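Side-chain contacts in putative uncharacterized protein (Pyrococcus abyssi virus 1, PDB 4HR1), which is of unknown function but forms a helical bundle and is encoded by a virus that infects the archaeon Pyrococcus abyssi: residues Q11-L16 with E49-V54; E41-R46 with K89-V94; Y59-Y62 with F67-L70. All coordinates share one frame; numbering follows the deposited sequence.

Contact 1. Residues Q11-L16 with E49-V54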
loop_
_atom_site.group_PDB
_atom_site.type_symbol
_atom_site.label_atom_id
_atom_site.label_comp_id
_atom_site.label_asym_id
_atom_site.label_seq_id
_atom_site.Cartn_x
_atom_site.Cartn_y
_atom_site.Cartn_z
ATOM N N GLN A 11 -6.981 -2.712 -3.429
ATOM C CA GLN A 11 -6.292 -3.870 -4.004
ATOM C C GLN A 11 -5.388 -3.494 -5.175
ATOM O O GLN A 11 -4.253 -3.987 -5.266
ATOM C CB GLN A 11 -7.293 -4.961 -4.426
ATOM C CG GLN A 11 -8.049 -5.652 -3.272
ATOM C CD GLN A 11 -7.159 -6.173 -2.163
ATOM O OE1 GLN A 11 -6.191 -6.918 -2.385
ATOM N NE2 GLN A 11 -7.472 -5.777 -0.940
ATOM N N LYS A 12 -5.864 -2.585 -6.035
ATOM C CA LYS A 12 -5.108 -2.126 -7.194
ATOM C C LYS A 12 -3.892 -1.294 -6.775
ATOM O O LYS A 12 -2.799 -1.485 -7.332
ATOM C CB LYS A 12 -6.023 -1.352 -8.189
ATOM C CG LYS A 12 -7.123 -2.204 -8.872
ATOM C CD LYS A 12 -6.695 -2.738 -10.253
ATOM C CE LYS A 12 -7.358 -4.053 -10.632
ATOM N NZ LYS A 12 -6.630 -4.759 -11.737
ATOM N N ILE A 13 -4.070 -0.381 -5.781
ATOM C CA ILE A 13 -2.966 0.457 -5.276
ATOM C C ILE A 13 -1.937 -0.463 -4.574
ATOM O O ILE A 13 -0.744 -0.385 -4.883
ATOM C CB ILE A 13 -3.459 1.656 -4.376
ATOM C CG1 ILE A 13 -4.395 2.631 -5.159
ATOM C CG2 ILE A 13 -2.262 2.430 -3.780
ATOM C CD1 ILE A 13 -5.458 3.457 -4.258
ATOM N N SER A 14 -2.413 -1.370 -3.685
ATOM C CA SER A 14 -1.544 -2.333 -2.981
ATOM C C SER A 14 -0.704 -3.158 -3.956
ATOM O O SER A 14 0.515 -3.188 -3.790
ATOM C CB SER A 14 -2.341 -3.238 -2.047
ATOM O OG SER A 14 -3.037 -2.473 -1.073
ATOM N N TRP A 15 -1.330 -3.746 -5.018
ATOM C CA TRP A 15 -0.606 -4.512 -6.043
ATOM C C TRP A 15 0.471 -3.655 -6.644
ATOM O O TRP A 15 1.623 -4.089 -6.742
ATOM C CB TRP A 15 -1.541 -4.984 -7.187
ATOM C CG TRP A 15 -0.942 -6.064 -8.043
ATOM C CD1 TRP A 15 -1.089 -7.411 -7.867
ATOM C CD2 TRP A 15 -0.018 -5.902 -9.133
ATOM N NE1 TRP A 15 -0.368 -8.095 -8.816
ATOM C CE2 TRP A 15 0.305 -7.196 -9.604
ATOM C CE3 TRP A 15 0.514 -4.784 -9.813
ATOM C CZ2 TRP A 15 1.150 -7.408 -10.703
ATOM C CZ3 TRP A 15 1.378 -4.999 -10.878
ATOM C CH2 TRP A 15 1.702 -6.297 -11.302
ATOM N N LEU A 16 0.098 -2.446 -7.075
ATOM C CA LEU A 16 1.033 -1.522 -7.729
ATOM C C LEU A 16 2.202 -1.103 -6.823
ATOM O O LEU A 16 3.340 -1.054 -7.301
ATOM C CB LEU A 16 0.288 -0.310 -8.300
ATOM C CG LEU A 16 -0.603 -0.576 -9.518
ATOM C CD1 LEU A 16 -1.345 0.644 -9.901
ATOM C CD2 LEU A 16 0.203 -1.011 -10.710
ATOM N N GLU A 49 0.022 9.826 -6.831
ATOM C CA GLU A 49 -0.909 10.828 -7.360
ATOM C C GLU A 49 -2.336 10.281 -7.467
ATOM O O GLU A 49 -3.264 10.848 -6.887
ATOM C CB GLU A 49 -0.424 11.363 -8.718
ATOM C CG GLU A 49 0.359 12.662 -8.597
ATOM C CD GLU A 49 1.648 12.751 -9.389
ATOM O OE1 GLU A 49 1.636 12.432 -10.601
ATOM O OE2 GLU A 49 2.665 13.192 -8.805
ATOM N N ILE A 50 -2.502 9.158 -8.181
ATOM C CA ILE A 50 -3.805 8.534 -8.362
ATOM C C ILE A 50 -4.381 8.040 -7.045
ATOM O O ILE A 50 -5.575 8.216 -6.805
ATOM C CB ILE A 50 -3.818 7.506 -9.534
ATOM C CG1 ILE A 50 -5.237 7.055 -9.920
ATOM C CG2 ILE A 50 -2.895 6.329 -9.301
ATOM C CD1 ILE A 50 -5.990 8.129 -10.689
ATOM N N ALA A 51 -3.517 7.510 -6.153
ATOM C CA ALA A 51 -3.921 7.027 -4.828
ATOM C C ALA A 51 -4.660 8.085 -4.018
ATOM O O ALA A 51 -5.717 7.776 -3.466
ATOM C CB ALA A 51 -2.720 6.501 -4.055
ATOM N N THR A 52 -4.145 9.332 -3.983
ATOM C CA THR A 52 -4.771 10.434 -3.234
ATOM C C THR A 52 -6.114 10.859 -3.800
ATOM O O THR A 52 -7.034 11.176 -3.026
ATOM C CB THR A 52 -3.804 11.595 -2.958
ATOM O OG1 THR A 52 -3.072 11.895 -4.143
ATOM C CG2 THR A 52 -2.839 11.292 -1.799
ATOM N N ALA A 53 -6.252 10.795 -5.143
ATOM C CA ALA A 53 -7.488 11.112 -5.849
ATOM C C ALA A 53 -8.686 10.256 -5.403
ATOM O O ALA A 53 -9.833 10.642 -5.652
ATOM C CB ALA A 53 -7.278 10.963 -7.342
ATOM N N VAL A 54 -8.428 9.113 -4.727
ATOM C CA VAL A 54 -9.473 8.184 -4.274
ATOM C C VAL A 54 -9.675 8.010 -2.753
ATOM O O VAL A 54 -10.643 7.350 -2.351
ATOM C CB VAL A 54 -9.421 6.828 -5.031
ATOM C CG1 VAL A 54 -9.690 7.018 -6.520
ATOM C CG2 VAL A 54 -8.096 6.101 -4.802
#
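Ile13 and Ala51 bring the two backbones closest, with 6.7 Å between Ile13 CA and Ala51 CA, and the helical segments 11-16 and 49-54 run in opposite directions. Ile13 carries the contact from its side. Its CB points toward the other helix, and both ends of its branched side chain are used. The longer branch does most of the touching. With chi2 at 153° this branch is nearly extended, which carries CD1 across to the partner helix. Ile13 CD1 lies 3.9 Å from Ala51 CA and 4.1 Å from Ala51 CB, so it rests against the backbone as well as the methyl group. The shorter branch reaches the same methyl, with Ile13 CG2 4.1 Å from Ala51 CB. Ala51 is thus met by both methyls of one isoleucine. Its small side chain lets Ile13 come up to the helix surface.

Val54 lies one turn further along. It and Ile13 reach toward each other tip to tip, and Ile13 CD1 is 3.8 Å from Val54 CG2. With Val54 CG1 anti to the carbonyl carbon (chi1 -63°), CG2 is left between the backbone N and the carbonyl carbon, and it is CG2 that meets Ile13.

Neighbouring helices add to this packing. Val54 also packs on Val9 of helix 5-30 and on Ala81 of helix 72-98. Leu16 touches Leu85 of helix 72-98, and Ile50 touches both Ala81 and Leu85. Three helices therefore meet near this point in the bundle interior.

All three touching residues are buried, and no hydrogen bond crosses between the segments. The contact is aliphatic packing, held by van der Waals contact and by exclusion of water. Such forces are weakly directional, so the closeness of the helices here depends mainly on side-chain size and shape.

Contact 2. Residues E41-R46 with K89-V94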
loop_
_atom_site.group_PDB
_atom_site.type_symbol
_atom_site.label_atom_id
_atom_site.label_comp_id
_atom_site.label_asym_id
_atom_site.label_seq_id
_atom_site.Cartn_x
_atom_site.Cartn_y
_atom_site.Cartn_z
ATOM N N GLU A 41 10.976 5.279 -10.289
ATOM C CA GLU A 41 10.670 6.409 -9.404
ATOM C C GLU A 41 9.492 7.208 -9.975
ATOM O O GLU A 41 8.540 7.497 -9.245
ATOM C CB GLU A 41 11.911 7.300 -9.212
ATOM C CG GLU A 41 12.598 7.124 -7.871
ATOM C CD GLU A 41 11.789 7.562 -6.665
ATOM O OE1 GLU A 41 11.893 6.883 -5.617
ATOM O OE2 GLU A 41 11.028 8.555 -6.769
ATOM N N LYS A 42 9.523 7.469 -11.298
ATOM C CA LYS A 42 8.464 8.152 -12.048
ATOM C C LYS A 42 7.139 7.394 -11.908
ATOM O O LYS A 42 6.120 8.009 -11.603
ATOM C CB LYS A 42 8.865 8.325 -13.526
ATOM C CG LYS A 42 9.931 9.408 -13.766
ATOM C CD LYS A 42 9.641 10.239 -15.030
ATOM C CE LYS A 42 10.741 11.223 -15.387
ATOM N NZ LYS A 42 11.924 10.539 -15.975
ATOM N N LEU A 43 7.179 6.042 -12.008
ATOM C CA LEU A 43 6.000 5.186 -11.830
ATOM C C LEU A 43 5.432 5.237 -10.428
ATOM O O LEU A 43 4.214 5.380 -10.285
ATOM C CB LEU A 43 6.253 3.750 -12.286
ATOM C CG LEU A 43 6.234 3.560 -13.807
ATOM C CD1 LEU A 43 7.149 2.436 -14.232
ATOM C CD2 LEU A 43 4.822 3.345 -14.323
ATOM N N LYS A 44 6.304 5.175 -9.395
ATOM C CA LYS A 44 5.886 5.278 -7.986
ATOM C C LYS A 44 5.117 6.599 -7.743
ATOM O O LYS A 44 4.033 6.575 -7.141
ATOM C CB LYS A 44 7.095 5.147 -7.042
ATOM C CG LYS A 44 6.738 5.174 -5.556
ATOM C CD LYS A 44 7.985 5.362 -4.689
ATOM C CE LYS A 44 7.681 5.975 -3.338
ATOM N NZ LYS A 44 7.377 7.432 -3.430
ATOM N N GLU A 45 5.645 7.728 -8.283
ATOM C CA GLU A 45 4.988 9.028 -8.169
ATOM C C GLU A 45 3.619 9.046 -8.817
ATOM O O GLU A 45 2.683 9.553 -8.203
ATOM C CB GLU A 45 5.881 10.181 -8.675
ATOM C CG GLU A 45 6.720 10.819 -7.577
ATOM C CD GLU A 45 5.945 11.136 -6.311
ATOM O OE1 GLU A 45 6.189 10.454 -5.289
ATOM O OE2 GLU A 45 5.009 11.968 -6.379
ATOM N N ARG A 46 3.479 8.424 -10.023
ATOM C CA ARG A 46 2.186 8.283 -10.723
ATOM C C ARG A 46 1.184 7.519 -9.847
ATOM O O ARG A 46 0.002 7.886 -9.808
ATOM C CB ARG A 46 2.360 7.572 -12.076
ATOM C CG ARG A 46 2.534 8.507 -13.273
ATOM C CD ARG A 46 1.285 8.572 -14.147
ATOM N NE ARG A 46 1.063 7.347 -14.928
ATOM C CZ ARG A 46 -0.054 7.077 -15.600
ATOM N NH1 ARG A 46 -0.172 5.941 -16.273
ATOM N NH2 ARG A 46 -1.061 7.941 -15.602
ATOM N N LYS A 89 -0.250 -0.426 -14.153
ATOM C CA LYS A 89 0.043 -1.856 -14.110
ATOM C C LYS A 89 0.755 -2.291 -15.398
ATOM O O LYS A 89 1.810 -2.918 -15.322
ATOM C CB LYS A 89 -1.233 -2.666 -13.827
ATOM C CG LYS A 89 -0.985 -4.143 -13.550
ATOM C CD LYS A 89 -2.183 -4.806 -12.890
ATOM C CE LYS A 89 -1.840 -6.213 -12.443
ATOM N NZ LYS A 89 -2.901 -6.815 -11.586
ATOM N N GLU A 90 0.223 -1.864 -16.563
ATOM C CA GLU A 90 0.761 -2.149 -17.891
ATOM C C GLU A 90 2.197 -1.663 -17.994
ATOM O O GLU A 90 3.074 -2.425 -18.395
ATOM C CB GLU A 90 -0.134 -1.478 -18.960
ATOM C CG GLU A 90 -0.064 -2.077 -20.355
ATOM C CD GLU A 90 0.906 -1.454 -21.343
ATOM O OE1 GLU A 90 0.823 -1.810 -22.540
ATOM O OE2 GLU A 90 1.744 -0.618 -20.935
ATOM N N GLN A 91 2.451 -0.407 -17.580
ATOM C CA GLN A 91 3.788 0.192 -17.618
ATOM C C GLN A 91 4.757 -0.477 -16.632
ATOM O O GLN A 91 5.966 -0.506 -16.891
ATOM C CB GLN A 91 3.726 1.706 -17.395
ATOM C CG GLN A 91 2.963 2.502 -18.451
ATOM C CD GLN A 91 3.095 3.986 -18.195
ATOM O OE1 GLN A 91 3.887 4.687 -18.842
ATOM N NE2 GLN A 91 2.357 4.498 -17.217
ATOM N N ILE A 92 4.233 -1.031 -15.519
ATOM C CA ILE A 92 5.024 -1.772 -14.527
ATOM C C ILE A 92 5.562 -3.081 -15.164
ATOM O O ILE A 92 6.777 -3.333 -15.101
ATOM C CB ILE A 92 4.202 -2.030 -13.216
ATOM C CG1 ILE A 92 3.980 -0.738 -12.353
ATOM C CG2 ILE A 92 4.751 -3.198 -12.381
ATOM C CD1 ILE A 92 5.213 0.103 -12.025
ATOM N N ILE A 93 4.641 -3.898 -15.770
ATOM C CA ILE A 93 4.930 -5.188 -16.404
ATOM C C ILE A 93 5.916 -4.976 -17.551
ATOM O O ILE A 93 6.925 -5.684 -17.653
ATOM C CB ILE A 93 3.619 -5.921 -16.819
ATOM C CG1 ILE A 93 2.728 -6.202 -15.589
ATOM C CG2 ILE A 93 3.922 -7.216 -17.586
ATOM C CD1 ILE A 93 1.262 -6.274 -15.844
ATOM N N VAL A 94 5.667 -3.931 -18.349
ATOM C CA VAL A 94 6.539 -3.522 -19.447
ATOM C C VAL A 94 7.949 -3.195 -18.917
ATOM O O VAL A 94 8.932 -3.610 -19.528
ATOM C CB VAL A 94 5.883 -2.354 -20.240
ATOM C CG1 VAL A 94 6.878 -1.658 -21.166
ATOM C CG2 VAL A 94 4.675 -2.857 -21.033
#
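Leu43 lies over Ile92 and Gln91 and meets them along its whole side chain. Leu43 CB is 3.8 Å from Ile92 CD1. Leu43 CG is 4.0 Å from Ile92 CD1. At the tip the branches part. Leu43 CD1 stays with Ile92 CD1 at 3.7 Å, while Leu43 CD2 turns to Gln91 CB, also at 3.7 Å. The side chains of Leu43 and Ile92 run alongside each other, pointing opposite ways. The CB of Ile92 does not aim at Leu43, but the bend at chi2 (-51°) helps bring CD1 back to it. Ile92 also packs on Ala19 and Ile20 of helix 5-30.

Beside this apolar pair, Arg46 meets the amide end of Gln91. The two side chains cross at about a right angle. The amide lies at the edge of the guanidinium, with the planes 70° apart. Arg46 also touches Val84, Asp87 and Ile88 of helix 72-98.

The segment axes approach to 10.9 Å, with 162° between their directions. A buried aliphatic strip with longer polar chains beside it is typical of antiparallel helix packing in a helical bundle, consistent with the bromodomain-like family.

Contact 3. Residues Y59-Y62 with F67-L70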
loop_
_atom_site.group_PDB
_atom_site.type_symbol
_atom_site.label_atom_id
_atom_site.label_comp_id
_atom_site.label_asym_id
_atom_site.label_seq_id
_atom_site.Cartn_x
_atom_site.Cartn_y
_atom_site.Cartn_z
ATOM N N TYR A 59 -12.807 6.730 3.139
ATOM C CA TYR A 59 -13.664 7.218 4.229
ATOM C C TYR A 59 -15.138 7.212 3.849
ATOM O O TYR A 59 -15.955 6.713 4.639
ATOM C CB TYR A 59 -13.291 8.629 4.786
ATOM C CG TYR A 59 -14.266 9.074 5.871
ATOM C CD1 TYR A 59 -14.420 8.334 7.043
ATOM C CD2 TYR A 59 -15.133 10.147 5.664
ATOM C CE1 TYR A 59 -15.383 8.671 7.995
ATOM C CE2 TYR A 59 -16.075 10.519 6.629
ATOM C CZ TYR A 59 -16.200 9.772 7.792
ATOM O OH TYR A 59 -17.150 10.090 8.737
ATOM N N ALA A 60 -15.484 7.818 2.677
ATOM C CA ALA A 60 -16.870 7.943 2.215
ATOM C C ALA A 60 -17.669 6.655 2.338
ATOM O O ALA A 60 -18.737 6.671 2.960
ATOM C CB ALA A 60 -16.930 8.498 0.796
ATOM N N GLN A 61 -17.096 5.525 1.862
ATOM C CA GLN A 61 -17.753 4.221 1.932
ATOM C C GLN A 61 -18.107 3.816 3.368
ATOM O O GLN A 61 -19.247 3.409 3.616
ATOM C CB GLN A 61 -16.941 3.130 1.199
ATOM C CG GLN A 61 -17.764 1.890 0.839
ATOM C CD GLN A 61 -16.998 0.896 -0.004
ATOM O OE1 GLN A 61 -16.644 -0.201 0.451
ATOM N NE2 GLN A 61 -16.754 1.245 -1.265
ATOM N N TYR A 62 -17.145 3.967 4.310
ATOM C CA TYR A 62 -17.334 3.643 5.727
ATOM C C TYR A 62 -18.464 4.474 6.319
ATOM O O TYR A 62 -19.336 3.918 6.991
ATOM C CB TYR A 62 -16.024 3.855 6.525
ATOM C CG TYR A 62 -16.199 3.771 8.031
ATOM C CD1 TYR A 62 -16.342 2.539 8.671
ATOM C CD2 TYR A 62 -16.287 4.925 8.810
ATOM C CE1 TYR A 62 -16.557 2.457 10.050
ATOM C CE2 TYR A 62 -16.497 4.855 10.189
ATOM C CZ TYR A 62 -16.632 3.619 10.808
ATOM O OH TYR A 62 -16.837 3.551 12.171
ATOM N N PHE A 67 -22.443 0.836 2.938
ATOM C CA PHE A 67 -23.189 0.591 1.705
ATOM C C PHE A 67 -22.427 1.192 0.538
ATOM O O PHE A 67 -21.824 2.259 0.691
ATOM C CB PHE A 67 -24.584 1.247 1.758
ATOM C CG PHE A 67 -25.545 0.776 2.824
ATOM C CD1 PHE A 67 -25.846 -0.576 2.968
ATOM C CD2 PHE A 67 -26.217 1.692 3.626
ATOM C CE1 PHE A 67 -26.755 -1.007 3.940
ATOM C CE2 PHE A 67 -27.132 1.261 4.591
ATOM C CZ PHE A 67 -27.396 -0.086 4.740
ATOM N N ASN A 68 -22.481 0.541 -0.635
ATOM C CA ASN A 68 -21.824 1.067 -1.827
ATOM C C ASN A 68 -22.835 1.859 -2.687
ATOM O O ASN A 68 -23.127 1.495 -3.832
ATOM C CB ASN A 68 -21.081 -0.026 -2.596
ATOM C CG ASN A 68 -20.064 0.530 -3.560
ATOM O OD1 ASN A 68 -18.945 0.902 -3.184
ATOM N ND2 ASN A 68 -20.430 0.594 -4.833
ATOM N N LEU A 69 -23.380 2.945 -2.098
ATOM C CA LEU A 69 -24.344 3.839 -2.737
ATOM C C LEU A 69 -23.682 5.180 -3.059
ATOM O O LEU A 69 -23.755 6.136 -2.279
ATOM C CB LEU A 69 -25.608 4.001 -1.870
ATOM C CG LEU A 69 -26.729 2.982 -2.128
ATOM C CD1 LEU A 69 -26.497 1.675 -1.369
ATOM C CD2 LEU A 69 -28.080 3.553 -1.744
ATOM N N LEU A 70 -22.978 5.208 -4.207
ATOM C CA LEU A 70 -22.239 6.361 -4.724
ATOM C C LEU A 70 -23.062 7.167 -5.728
ATOM O O LEU A 70 -24.005 6.645 -6.330
ATOM C CB LEU A 70 -20.928 5.905 -5.401
ATOM C CG LEU A 70 -19.756 5.599 -4.481
ATOM C CD1 LEU A 70 -19.644 4.111 -4.228
ATOM C CD2 LEU A 70 -18.462 6.084 -5.082
#
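Gln61 and Asn68 meet through their side-chain amides. Gln61 CD lies 3.7 Å from Asn68 OD1. The side chains approach at a slant, and the two amide planes are 84° apart, nearly perpendicular. The groups therefore do not stack face to face. Behind the amide, Gln61 CG passes 4.1 Å from the backbone O of Phe67. The backbones are close as well, with 6.4 Å between Gln61 CA and Asn68 CA.

Both CB atoms point off to the side of the partner segment, yet the ends of the chains come nearer. In Gln61 the CG is anti to the backbone N (chi1 -161°), and the extended chain carries the amide out toward Asn68. Asn68 has nearly the same first torsion, -162°. Its OD1 accepts a hydrogen bond from Gly5 N at the start of helix 5-30, which helps fix the rotation of this amide. Gln61 also packs on Asn4, and Asn68 on Phe3.

On the helix, Tyr59 and Tyr62 turn to another protein chain and meet its aromatic side chains, some edge-to-face. In the loop, Leu70 packs back on Trp56 and Asp57. The contact thus sits at one end of the bundle. It ties the last turns of helix 34-63 to the loop leading into helix 72-98, beside the start of helix 5-30.

Helix 34-63 takes part in all three contacts. Contacts 1 and 2 lie toward the middle of the bundle, with centres about 12 Å apart, and they touch. Leu16 CD2 of contact 1 is 3.5 Å from Lys89 CA of contact 2. Trp15 and Lys89 also form a cation-pi pair between them. Their segments alternate along the chain. Contact 1 joins helices 5-30 and 34-63, contact 2 joins 34-63 and 72-98, and Lys89 links 5-30 to 72-98. Contact 3 is at the bundle end. Its centre is about 17 Å from that of contact 1 and about 28 Å from that of contact 2. The protein's function is unknown, so the contacts are described by their place in the bundle alone.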